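Local coordinates for protein alcohol dehydrogenase, zinc-containing (Thermotoga maritima, PDB 1VJ0) that probably acts as a zinc-dependent alcohol dehydrogenase, an oxidoreductase of the medium-chain family that carries two bound zinc ions in each chain, at residues H185-Y190 with A268-E273. Sequence-based numbering, arbitrary orientation.
Sequences HAFDEY and ADFILE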
ATOM      1  N   HIS A 185      14.308  -1.023   8.043  1.00 26.31           N
ATOM      2  CA  HIS A 185      13.747  -1.805   6.963  1.00 26.91           C
ATOM      3  C   HIS A 185      12.575  -2.645   7.512  1.00 27.21           C
ATOM      4  O   HIS A 185      11.479  -2.756   6.922  1.00 25.25           O
ATOM      5  CB  HIS A 185      14.876  -2.695   6.363  1.00 26.45           C
ATOM      6  CG  HIS A 185      14.462  -3.551   5.205  1.00 25.84           C
ATOM      7  ND1 HIS A 185      15.370  -4.303   4.478  1.00 25.35           N
ATOM      8  CD2 HIS A 185      13.272  -3.714   4.593  1.00 26.21           C
ATOM      9  CE1 HIS A 185      14.730  -4.943   3.514  1.00 28.42           C
ATOM     10  NE2 HIS A 185      13.452  -4.590   3.548  1.00 24.66           N
ATOM     11  N   ALA A 186      12.801  -3.261   8.655  1.00 28.02           N
ATOM     12  CA  ALA A 186      11.809  -4.152   9.222  1.00 28.42           C
ATOM     13  C   ALA A 186      10.508  -3.495   9.542  1.00 29.24           C
ATOM     14  O   ALA A 186       9.447  -4.091   9.373  1.00 30.52           O
ATOM     15  CB  ALA A 186      12.348  -4.753  10.483  1.00 30.17           C
ATOM     16  N   PHE A 187      10.595  -2.288  10.083  1.00 28.66           N
ATOM     17  CA  PHE A 187       9.433  -1.460  10.405  1.00 28.89           C
ATOM     18  C   PHE A 187       8.794  -0.857   9.177  1.00 29.88           C
ATOM     19  O   PHE A 187       7.548  -0.771   9.102  1.00 30.15           O
ATOM     20  CB  PHE A 187       9.834  -0.390  11.416  1.00 28.69           C
ATOM     21  CG  PHE A 187       9.933  -0.912  12.827  1.00 28.08           C
ATOM     22  CD1 PHE A 187      11.105  -1.477  13.299  1.00 28.52           C
ATOM     23  CD2 PHE A 187       8.838  -0.802  13.706  1.00 30.85           C
ATOM     24  CE1 PHE A 187      11.185  -1.983  14.609  1.00 30.55           C
ATOM     25  CE2 PHE A 187       8.906  -1.269  15.005  1.00 30.05           C
ATOM     26  CZ  PHE A 187      10.111  -1.908  15.453  1.00 29.81           C
ATOM     27  N   ASP A 188       9.610  -0.510   8.191  1.00 28.89           N
ATOM     28  CA  ASP A 188       9.131   0.113   6.955  1.00 29.97           C
ATOM     29  C   ASP A 188       8.270  -0.857   6.163  1.00 30.67           C
ATOM     30  O   ASP A 188       7.450  -0.428   5.372  1.00 30.62           O
ATOM     31  CB  ASP A 188      10.321   0.521   6.094  1.00 29.00           C
ATOM     32  CG  ASP A 188       9.972   1.488   5.025  1.00 30.91           C
ATOM     33  OD1 ASP A 188       9.450   2.592   5.331  1.00 28.78           O
ATOM     34  OD2 ASP A 188      10.248   1.233   3.832  1.00 31.69           O
ATOM     35  N   GLU A 189       8.457  -2.161   6.354  1.00 30.02           N
ATOM     36  CA  GLU A 189       7.645  -3.150   5.617  1.00 31.70           C
ATOM     37  C   GLU A 189       6.192  -3.256   6.135  1.00 31.58           C
ATOM     38  O   GLU A 189       5.324  -3.766   5.440  1.00 30.72           O
ATOM     39  CB  GLU A 189       8.305  -4.530   5.675  1.00 32.17           C
ATOM     40  CG  GLU A 189       9.576  -4.639   4.880  1.00 35.15           C
ATOM     41  CD  GLU A 189       9.352  -4.367   3.395  1.00 40.55           C
ATOM     42  OE1 GLU A 189       8.394  -4.901   2.791  1.00 39.59           O
ATOM     43  OE2 GLU A 189      10.094  -3.553   2.847  1.00 49.57           O
ATOM     44  N   TYR A 190       5.935  -2.787   7.345  1.00 30.51           N
ATOM     45  CA  TYR A 190       4.578  -2.799   7.933  1.00 31.21           C
ATOM     46  C   TYR A 190       3.619  -1.860   7.159  1.00 31.65           C
ATOM     47  O   TYR A 190       3.921  -0.688   7.011  1.00 31.01           O
ATOM     48  CB  TYR A 190       4.663  -2.311   9.377  1.00 30.19           C
ATOM     49  CG  TYR A 190       3.375  -2.470  10.153  1.00 30.56           C
ATOM     50  CD1 TYR A 190       2.851  -3.735  10.395  1.00 31.06           C
ATOM     51  CD2 TYR A 190       2.746  -1.388  10.720  1.00 28.15           C
ATOM     52  CE1 TYR A 190       1.693  -3.900  11.134  1.00 30.86           C
ATOM     53  CE2 TYR A 190       1.576  -1.529  11.473  1.00 29.29           C
ATOM     54  CZ  TYR A 190       1.047  -2.776  11.655  1.00 30.58           C
ATOM     55  OH  TYR A 190      -0.075  -2.943  12.403  1.00 29.43           O
ATOM     56  N   ALA A 268       0.105  -9.283  19.949  1.00 28.27           N
ATOM     57  CA  ALA A 268       0.871  -8.214  19.288  1.00 28.66           C
ATOM     58  C   ALA A 268       0.447  -7.933  17.849  1.00 28.76           C
ATOM     59  O   ALA A 268       0.181  -8.849  17.087  1.00 27.76           O
ATOM     60  CB  ALA A 268       2.393  -8.569  19.305  1.00 29.14           C
ATOM     61  N   ASP A 269       0.453  -6.651  17.467  1.00 27.96           N
ATOM     62  CA  ASP A 269       0.148  -6.214  16.102  1.00 27.64           C
ATOM     63  C   ASP A 269       1.372  -6.440  15.191  1.00 28.45           C
ATOM     64  O   ASP A 269       1.245  -6.805  14.009  1.00 27.33           O
ATOM     65  CB  ASP A 269      -0.187  -4.720  16.174  1.00 27.52           C
ATOM     66  CG  ASP A 269      -1.387  -4.447  17.065  1.00 29.68           C
ATOM     67  OD1 ASP A 269      -2.459  -5.095  16.842  1.00 30.98           O
ATOM     68  OD2 ASP A 269      -1.374  -3.645  18.032  1.00 26.54           O
ATOM     69  N   PHE A 270       2.568  -6.282  15.786  1.00 28.42           N
ATOM     70  CA  PHE A 270       3.820  -6.275  15.061  1.00 28.63           C
ATOM     71  C   PHE A 270       4.915  -6.849  15.959  1.00 29.08           C
ATOM     72  O   PHE A 270       5.073  -6.443  17.091  1.00 28.43           O
ATOM     73  CB  PHE A 270       4.173  -4.851  14.559  1.00 29.60           C
ATOM     74  CG  PHE A 270       5.529  -4.753  13.834  1.00 29.63           C
ATOM     75  CD1 PHE A 270       6.728  -4.603  14.550  1.00 28.95           C
ATOM     76  CD2 PHE A 270       5.608  -4.899  12.447  1.00 32.33           C
ATOM     77  CE1 PHE A 270       7.977  -4.550  13.852  1.00 28.71           C
ATOM     78  CE2 PHE A 270       6.832  -4.801  11.762  1.00 29.30           C
ATOM     79  CZ  PHE A 270       8.007  -4.635  12.481  1.00 30.16           C
ATOM     80  N   ILE A 271       5.611  -7.843  15.446  1.00 28.26           N
ATOM     81  CA  ILE A 271       6.762  -8.419  16.119  1.00 29.01           C
ATOM     82  C   ILE A 271       8.020  -8.293  15.275  1.00 28.81           C
ATOM     83  O   ILE A 271       7.986  -8.546  14.080  1.00 27.69           O
ATOM     84  CB  ILE A 271       6.485  -9.894  16.471  1.00 27.82           C
ATOM     85  CG1 ILE A 271       5.174  -9.976  17.271  1.00 28.62           C
ATOM     86  CG2 ILE A 271       7.622 -10.482  17.281  1.00 29.92           C
ATOM     87  CD1 ILE A 271       4.842 -11.349  17.778  1.00 30.88           C
ATOM     88  N   LEU A 272       9.153  -8.021  15.940  1.00 29.70           N
ATOM     89  CA  LEU A 272      10.462  -8.038  15.301  1.00 29.13           C
ATOM     90  C   LEU A 272      11.295  -9.154  15.909  1.00 28.74           C
ATOM     91  O   LEU A 272      11.533  -9.155  17.131  1.00 26.69           O
ATOM     92  CB  LEU A 272      11.192  -6.712  15.535  1.00 28.66           C
ATOM     93  CG  LEU A 272      12.621  -6.664  14.990  1.00 30.46           C
ATOM     94  CD1 LEU A 272      12.610  -6.723  13.462  1.00 31.97           C
ATOM     95  CD2 LEU A 272      13.291  -5.435  15.499  1.00 31.73           C
ATOM     96  N   GLU A 273      11.709 -10.118  15.078  1.00 27.92           N
ATOM     97  CA  GLU A 273      12.678 -11.106  15.493  1.00 27.36           C
ATOM     98  C   GLU A 273      14.048 -10.441  15.343  1.00 27.44           C
ATOM     99  O   GLU A 273      14.446 -10.131  14.213  1.00 27.62           O
ATOM    100  CB  GLU A 273      12.617 -12.401  14.645  1.00 27.06           C
ATOM    101  CG  GLU A 273      13.519 -13.504  15.198  1.00 27.97           C
ATOM    102  CD  GLU A 273      14.969 -13.348  14.719  1.00 33.09           C
ATOM    103  OE1 GLU A 273      15.147 -13.155  13.471  1.00 34.91           O
ATOM    104  OE2 GLU A 273      15.898 -13.426  15.543  1.00 31.45           O
TER
HETATM  105  O   HOH W   1      -0.828  -5.454  12.811  1.00 22.28           O
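Phe270 reaches out from its strand between Phe187 and Tyr190, and these three rings form the dense apolar part of the contact. Its CG lies anti to the backbone N (chi1 177°), a torsion that extends the ring away from the strand toward the end of the helix. There Phe270 CE1 settles over one face of Phe187, 3.6 Å from Phe187 CE2 and displaced toward the rim; the two ring planes are inclined by 34°. Against Tyr190 the geometry is different: Phe270 turns an edge to the tyrosine face, an offset T-shaped pair with planes at 78° and Phe270 CD2 3.6 Å from Tyr190 CD1. The far rim of Phe270 meets the carbonyl of Ala186, whose O lies near the ring plane, 3.5 Å from Phe270 CZ, and is hydrogen-bonded to Ser295. A flat, wide side chain suits this place because its rim atoms reach Phe187, Tyr190 and the Ala186 carbonyl at once; an alanine here would probably open a gap between Phe187 and Tyr190 and leave both rings freer to shift. Strand 268-273 is an inner strand of the six-stranded parallel sheet of the Rossmann-type domain, and the contact packs the end of helix 170-188 against it. Two residues farther along, Leu272 extends the apolar surface: its CD1 branch rests 3.6 Å from Ala186 CB, a methyl small enough to let helix and strand come close, while CD2 touches Phe187 more loosely. Toward Asp269 the packing is looser, and one water takes part. Tyr190 OH stays 4.2 Å from Asp269 CB. The water, lying in the tyrosine plane, sits 2.7 Å from Tyr190 OH and donates to Asp269 O, while the hydroxyl also hydrogen-bonds Lys197 and the Asp269 carboxylate accepts a hydrogen bond from Thr198 N and forms a salt bridge with Arg289.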